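Local coordinates for protein beta-ketothiolase BktB (Ralstonia eutropha, PDB 4NZS) that catalyses the condensation of acetyl-CoA with propionyl-CoA to beta-ketovaleryl-CoA, and of two acetyl-CoA molecules to acetoacetyl-CoA, serving PHBV production, at residues A[129-134]-A[147-152]; A[120-125]-A[258-263]. All coordinates share one frame; numbering follows the deposited sequence.

Interaction 1. Residues A[129-134]-A[147-152]; sequences PYLAPA and VDMMLG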
ATOM      1  N   PRO A 129       6.753   7.223   7.515  1.00 20.04           N
ATOM      2  CA  PRO A 129       6.039   6.304   6.691  1.00 20.21           C
ATOM      3  C   PRO A 129       6.574   4.897   6.545  1.00 22.36           C
ATOM      4  O   PRO A 129       7.704   4.596   6.947  1.00 24.45           O
ATOM      5  CB  PRO A 129       6.250   6.929   5.319  1.00 22.10           C
ATOM      6  CG  PRO A 129       7.652   7.407   5.368  1.00 20.63           C
ATOM      7  CD  PRO A 129       7.697   8.032   6.726  1.00 20.23           C
ATOM      8  N   TYR A 130       5.776   4.094   5.851  1.00 21.63           N
ATOM      9  CA  TYR A 130       6.212   2.903   5.193  1.00 24.25           C
ATOM     10  C   TYR A 130       6.337   3.111   3.675  1.00 29.58           C
ATOM     11  O   TYR A 130       5.440   3.708   3.059  1.00 28.31           O
ATOM     12  CB  TYR A 130       5.167   1.860   5.433  1.00 25.60           C
ATOM     13  CG  TYR A 130       5.161   1.419   6.857  1.00 28.15           C
ATOM     14  CD1 TYR A 130       4.536   2.152   7.862  1.00 26.73           C
ATOM     15  CD2 TYR A 130       5.826   0.284   7.208  1.00 29.50           C
ATOM     16  CE1 TYR A 130       4.551   1.687   9.164  1.00 28.41           C
ATOM     17  CE2 TYR A 130       5.860  -0.154   8.498  1.00 26.79           C
ATOM     18  CZ  TYR A 130       5.253   0.524   9.466  1.00 23.85           C
ATOM     19  OH  TYR A 130       5.376   0.002  10.715  1.00 24.54           O
ATOM     20  N   LEU A 131       7.438   2.649   3.072  1.00 32.01           N
ATOM     21  CA  LEU A 131       7.598   2.689   1.615  1.00 37.59           C
ATOM     22  C   LEU A 131       7.118   1.386   1.101  1.00 37.69           C
ATOM     23  O   LEU A 131       7.223   0.403   1.806  1.00 47.67           O
ATOM     24  CB  LEU A 131       9.053   2.733   1.144  1.00 42.28           C
ATOM     25  CG  LEU A 131      10.124   3.545   1.835  1.00 45.26           C
ATOM     26  CD1 LEU A 131      11.457   3.239   1.147  1.00 48.14           C
ATOM     27  CD2 LEU A 131       9.744   5.000   1.713  1.00 42.47           C
ATOM     28  N   ALA A 132       6.626   1.378  -0.132  1.00 39.42           N
ATOM     29  CA  ALA A 132       6.277   0.152  -0.846  1.00 36.90           C
ATOM     30  C   ALA A 132       7.195   0.073  -2.009  1.00 35.74           C
ATOM     31  O   ALA A 132       6.935   0.727  -3.010  1.00 35.26           O
ATOM     32  CB  ALA A 132       4.858   0.192  -1.345  1.00 36.99           C
ATOM     33  N   PRO A 133       8.275  -0.711  -1.870  1.00 35.88           N
ATOM     34  CA  PRO A 133       9.344  -0.612  -2.851  1.00 34.87           C
ATOM     35  C   PRO A 133       8.950  -1.208  -4.172  1.00 35.34           C
ATOM     36  O   PRO A 133       9.483  -0.850  -5.174  1.00 39.95           O
ATOM     37  CB  PRO A 133      10.491  -1.404  -2.204  1.00 39.07           C
ATOM     38  CG  PRO A 133       9.864  -2.233  -1.118  1.00 35.94           C
ATOM     39  CD  PRO A 133       8.583  -1.631  -0.741  1.00 33.45           C
ATOM     40  N   ALA A 134       7.978  -2.091  -4.189  1.00 36.75           N
ATOM     41  CA  ALA A 134       7.537  -2.705  -5.431  1.00 34.68           C
ATOM     42  C   ALA A 134       6.262  -2.087  -6.032  1.00 31.93           C
ATOM     43  O   ALA A 134       5.673  -2.636  -6.960  1.00 25.43           O
ATOM     44  CB  ALA A 134       7.315  -4.215  -5.213  1.00 33.18           C
ATOM     45  N   VAL A 147       8.092  -1.296   3.970  1.00 37.88           N
ATOM     46  CA  VAL A 147       9.270  -1.039   4.800  1.00 37.26           C
ATOM     47  C   VAL A 147       9.022   0.106   5.754  1.00 34.54           C
ATOM     48  O   VAL A 147       8.577   1.170   5.320  1.00 35.76           O
ATOM     49  CB  VAL A 147      10.446  -0.665   3.903  1.00 38.25           C
ATOM     50  CG1 VAL A 147      11.646  -0.203   4.721  1.00 38.52           C
ATOM     51  CG2 VAL A 147      10.803  -1.842   3.002  1.00 37.04           C
ATOM     52  N   ASP A 148       9.322  -0.122   7.040  1.00 31.29           N
ATOM     53  CA  ASP A 148       9.302   0.911   8.087  1.00 29.97           C
ATOM     54  C   ASP A 148      10.500   1.851   7.988  1.00 32.27           C
ATOM     55  O   ASP A 148      11.608   1.485   8.240  1.00 38.33           O
ATOM     56  CB  ASP A 148       9.239   0.266   9.451  1.00 26.21           C
ATOM     57  CG  ASP A 148       9.080   1.244  10.559  1.00 27.06           C
ATOM     58  OD1 ASP A 148       9.223   2.467  10.311  1.00 28.51           O
ATOM     59  OD2 ASP A 148       8.744   0.814  11.707  1.00 26.45           O
ATOM     60  N   MET A 149      10.251   3.106   7.668  1.00 36.00           N
ATOM     61  CA  MET A 149      11.320   4.024   7.272  1.00 34.11           C
ATOM     62  C   MET A 149      12.027   4.579   8.477  1.00 32.27           C
ATOM     63  O   MET A 149      13.204   4.986   8.438  1.00 27.02           O
ATOM     64  CB  MET A 149      10.699   5.159   6.430  1.00 37.19           C
ATOM     65  CG  MET A 149      11.681   5.815   5.484  1.00 38.97           C
ATOM     66  SD  MET A 149      12.423   4.603   4.373  1.00 42.75           S
ATOM     67  CE  MET A 149      13.633   5.494   3.427  1.00 35.15           C
ATOM     68  N   MET A 150      11.282   4.615   9.566  1.00 32.04           N
ATOM     69  CA  MET A 150      11.797   5.040  10.807  1.00 34.61           C
ATOM     70  C   MET A 150      12.870   4.058  11.272  1.00 34.37           C
ATOM     71  O   MET A 150      14.004   4.452  11.528  1.00 36.16           O
ATOM     72  CB  MET A 150      10.668   5.079  11.806  1.00 39.02           C
ATOM     73  CG  MET A 150      11.079   5.697  13.124  1.00 41.30           C
ATOM     74  SD  MET A 150       9.858   5.432  14.416  1.00 49.54           S
ATOM     75  CE  MET A 150       9.768   3.646  14.533  1.00 44.33           C
ATOM     76  N   LEU A 151      12.540   2.780  11.357  1.00 32.59           N
ATOM     77  CA  LEU A 151      13.610   1.783  11.610  1.00 30.38           C
ATOM     78  C   LEU A 151      14.717   1.914  10.563  1.00 30.67           C
ATOM     79  O   LEU A 151      15.888   1.705  10.836  1.00 28.20           O
ATOM     80  CB  LEU A 151      13.060   0.400  11.501  1.00 30.28           C
ATOM     81  CG  LEU A 151      11.981   0.085  12.483  1.00 30.44           C
ATOM     82  CD1 LEU A 151      12.005  -1.410  12.659  1.00 32.62           C
ATOM     83  CD2 LEU A 151      12.244   0.762  13.827  1.00 31.86           C
ATOM     84  N   GLY A 152      14.339   2.279   9.355  1.00 29.78           N
ATOM     85  CA  GLY A 152      15.318   2.473   8.311  1.00 30.93           C
ATOM     86  C   GLY A 152      16.397   3.354   8.807  1.00 31.80           C
ATOM     87  O   GLY A 152      17.583   3.003   8.807  1.00 36.42           O
TER
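Y130 and L131 pair with V147 and D148 in an antiparallel beta hairpin that reaches out from the body of the subunit, the contact's centre lying about 23 Å from that of the chain. L131 and V147 form a hydrogen-bonded pair: L131 N donates to V147 O, and V147 N returns a 2.9 Å bond to L131 O. A third bond, M149 N to P129 O (3.0 Å), carries the pairing past the strand into the first turn of helix 149-153. On one face the Y130 ring crosses D148, CE2 lying 3.5 Å from D148 CB, with ring and carboxylate planes 37° apart. The Y130 hydroxyl bonds to G142 O of one neighbouring subunit. D148, with CG anti to its backbone N (chi1 -174°), turns OD1 back to N-cap the helix, although its bonds to M150 N and L151 N are weak; OD1 also forms a salt bridge with R136 of another neighbouring subunit. On the L131 face, M149 bends at chi2 (57°) and lays SD 3.6 Å from both L131 CG and L131 CD1. Y130, L131 and A132 also pair with a strand of that same subunit, making this a hairpin whose sheet continues across a thiolase tetramer interface.

Interaction 2. Residues A[120-125]-A[258-263]; sequences GGAESM and DAAAAV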
ATOM      1  N   GLY A 120      17.327  25.729  11.920  1.00 37.24           N
ATOM      2  CA  GLY A 120      16.331  24.996  12.675  1.00 38.66           C
ATOM      3  C   GLY A 120      16.299  23.522  12.333  1.00 40.49           C
ATOM      4  O   GLY A 120      17.181  23.026  11.660  1.00 38.34           O
ATOM      5  N   GLY A 121      15.329  22.799  12.874  1.00 40.20           N
ATOM      6  CA  GLY A 121      15.073  21.439  12.440  1.00 44.51           C
ATOM      7  C   GLY A 121      13.685  20.942  12.760  1.00 41.67           C
ATOM      8  O   GLY A 121      13.056  21.467  13.654  1.00 43.69           O
ATOM      9  N   ALA A 122      13.206  19.919  12.065  1.00 40.01           N
ATOM     10  CA  ALA A 122      11.936  19.318  12.462  1.00 35.04           C
ATOM     11  C   ALA A 122      11.921  17.831  12.155  1.00 33.64           C
ATOM     12  O   ALA A 122      12.441  17.395  11.112  1.00 32.25           O
ATOM     13  CB  ALA A 122      10.766  20.027  11.781  1.00 35.89           C
ATOM     14  N   GLU A 123      11.296  17.065  13.052  1.00 27.21           N
ATOM     15  CA  GLU A 123      11.290  15.609  12.930  1.00 26.98           C
ATOM     16  C   GLU A 123      10.047  15.059  13.564  1.00 25.91           C
ATOM     17  O   GLU A 123       9.798  15.363  14.717  1.00 31.83           O
ATOM     18  CB  GLU A 123      12.480  14.980  13.648  1.00 26.98           C
ATOM     19  CG  GLU A 123      12.734  13.541  13.251  1.00 26.90           C
ATOM     20  CD  GLU A 123      13.516  13.463  11.942  1.00 28.64           C
ATOM     21  OE1 GLU A 123      12.968  12.956  10.921  1.00 29.89           O
ATOM     22  OE2 GLU A 123      14.692  13.937  11.941  1.00 25.32           O
ATOM     23  N   SER A 124       9.266  14.273  12.818  1.00 26.07           N
ATOM     24  CA  SER A 124       8.009  13.694  13.292  1.00 26.49           C
ATOM     25  C   SER A 124       8.055  12.237  13.094  1.00 30.01           C
ATOM     26  O   SER A 124       7.506  11.731  12.142  1.00 33.93           O
ATOM     27  CB  SER A 124       6.797  14.171  12.531  1.00 24.74           C
ATOM     28  OG  SER A 124       5.628  13.847  13.296  1.00 26.02           O
ATOM     29  N   MET A 125       8.720  11.544  13.996  1.00 31.77           N
ATOM     30  CA  MET A 125       8.788  10.106  13.908  1.00 27.82           C
ATOM     31  C   MET A 125       7.388   9.489  13.962  1.00 25.20           C
ATOM     32  O   MET A 125       7.129   8.509  13.334  1.00 22.46           O
ATOM     33  CB  MET A 125       9.722   9.568  15.020  1.00 34.18           C
ATOM     34  CG  MET A 125      11.118  10.167  14.920  1.00 36.40           C
ATOM     35  SD  MET A 125      12.322   9.543  16.051  1.00 46.14           S
ATOM     36  CE  MET A 125      13.216   8.394  15.044  1.00 39.27           C
ATOM     37  N   ASP A 258       8.751  13.496  18.455  1.00 36.28           N
ATOM     38  CA  ASP A 258       8.358  14.488  17.465  1.00 35.75           C
ATOM     39  C   ASP A 258       8.789  15.924  17.905  1.00 36.21           C
ATOM     40  O   ASP A 258       8.540  16.285  19.058  1.00 35.10           O
ATOM     41  CB  ASP A 258       6.835  14.436  17.304  1.00 34.82           C
ATOM     42  CG  ASP A 258       6.282  13.047  16.914  1.00 32.01           C
ATOM     43  OD1 ASP A 258       6.789  12.390  15.981  1.00 33.56           O
ATOM     44  OD2 ASP A 258       5.235  12.649  17.482  1.00 35.19           O
ATOM     45  N   ALA A 259       9.429  16.750  17.036  1.00 33.66           N
ATOM     46  CA  ALA A 259       9.675  18.169  17.404  1.00 31.02           C
ATOM     47  C   ALA A 259      10.261  19.078  16.363  1.00 32.97           C
ATOM     48  O   ALA A 259      10.682  18.652  15.289  1.00 34.12           O
ATOM     49  CB  ALA A 259      10.529  18.250  18.623  1.00 34.54           C
ATOM     50  N   ALA A 260      10.253  20.371  16.687  1.00 32.98           N
ATOM     51  CA  ALA A 260      11.016  21.357  15.911  1.00 32.56           C
ATOM     52  C   ALA A 260      11.835  22.322  16.781  1.00 33.40           C
ATOM     53  O   ALA A 260      11.720  22.363  18.013  1.00 33.30           O
ATOM     54  CB  ALA A 260      10.075  22.145  14.994  1.00 35.92           C
ATOM     55  N   ALA A 261      12.671  23.114  16.137  1.00 33.89           N
ATOM     56  CA  ALA A 261      13.467  24.104  16.853  1.00 35.49           C
ATOM     57  C   ALA A 261      14.086  25.080  15.906  1.00 40.45           C
ATOM     58  O   ALA A 261      14.585  24.633  14.870  1.00 36.48           O
ATOM     59  CB  ALA A 261      14.583  23.434  17.597  1.00 35.91           C
ATOM     60  N   ALA A 262      14.122  26.374  16.274  1.00 44.97           N
ATOM     61  CA  ALA A 262      14.849  27.369  15.457  1.00 51.40           C
ATOM     62  C   ALA A 262      15.672  28.377  16.254  1.00 54.58           C
ATOM     63  O   ALA A 262      15.364  28.722  17.399  1.00 54.59           O
ATOM     64  CB  ALA A 262      13.898  28.111  14.531  1.00 50.38           C
ATOM     65  N   VAL A 263      16.743  28.836  15.627  1.00 52.17           N
ATOM     66  CA  VAL A 263      17.460  29.969  16.150  1.00 49.35           C
ATOM     67  C   VAL A 263      17.461  31.018  15.076  1.00 48.34           C
ATOM     68  O   VAL A 263      17.622  30.684  13.883  1.00 43.67           O
ATOM     69  CB  VAL A 263      18.903  29.647  16.544  1.00 40.07           C
ATOM     70  CG1 VAL A 263      18.933  28.392  17.388  1.00 43.31           C
ATOM     71  CG2 VAL A 263      19.801  29.534  15.320  1.00 39.22           C
TER
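D258 holds CG beside its own backbone N (chi1 -57°), while S124 sets OG anti to its N (chi1 -164°); together these torsions bring the serine hydroxyl to the carboxylate. The resulting bond, S124 OG to D258 OD1, is weak at 3.3 Å, and the other carboxylate oxygen, OD2, has a stronger partner in the hydroxyl of S126. M125 N lies close to OD1 as well, but its angle is too poor for a hydrogen bond. Beyond this end the backbones take over. E123 and A259 form a hydrogen-bonded pair, E123 N to A259 O at 2.8 Å and A259 N to E123 O at 2.7 Å. G121 and A261 form the next hydrogen-bonded pair, with A261 N to G121 O at 3.0 Å. Axes 4.5 Å apart and running at 176° confirm an antiparallel pairing, here between strands 116-124 and 257-267, neighbours in the sheet of the N-terminal half of the five-layered alpha-beta-alpha-beta-alpha thiolase fold. At the non-hydrogen-bonded pair A122 and A260, the CA atoms come to 4.1 Å and the methyls meet, CB to CB, at 3.9 Å. Helix 32-47 covers the A260 and A262 face through L35 and V39. Helix 357-375 covers the other, where I357 meets E123, L363 meets A259 and A362 meets A261. E123 leaves the sheet on that second face, and its carboxylate reaches off from strand 257-267. There OE2 accepts from V62 N and OE1 from I63 N, so two backbone amides hold the buried carboxylate.

In the fold
Both segments of interaction 1 fall in the chain between the two strands that interaction 2 pairs, and strand 130-132 directly follows strand 116-124. Although their centres are 21 Å apart, the two contacts touch where M150 CG packs 3.9 Å from M125 CE, joining the helix after the hairpin to the turn just past strand 116-124. Interaction 2 lies nearer the probable catalytic residues: the M125 side chain is about 6 Å from that of H355, a predicted proton acceptor, and the E123 side chain about 8 Å from that of C95, the probable acyl-thioester cysteine. The M150 side chain is about 11 Å from that of H355. The N-terminal-half sheet thus probably borders the active site, while the hairpin extends to the neighbouring subunits.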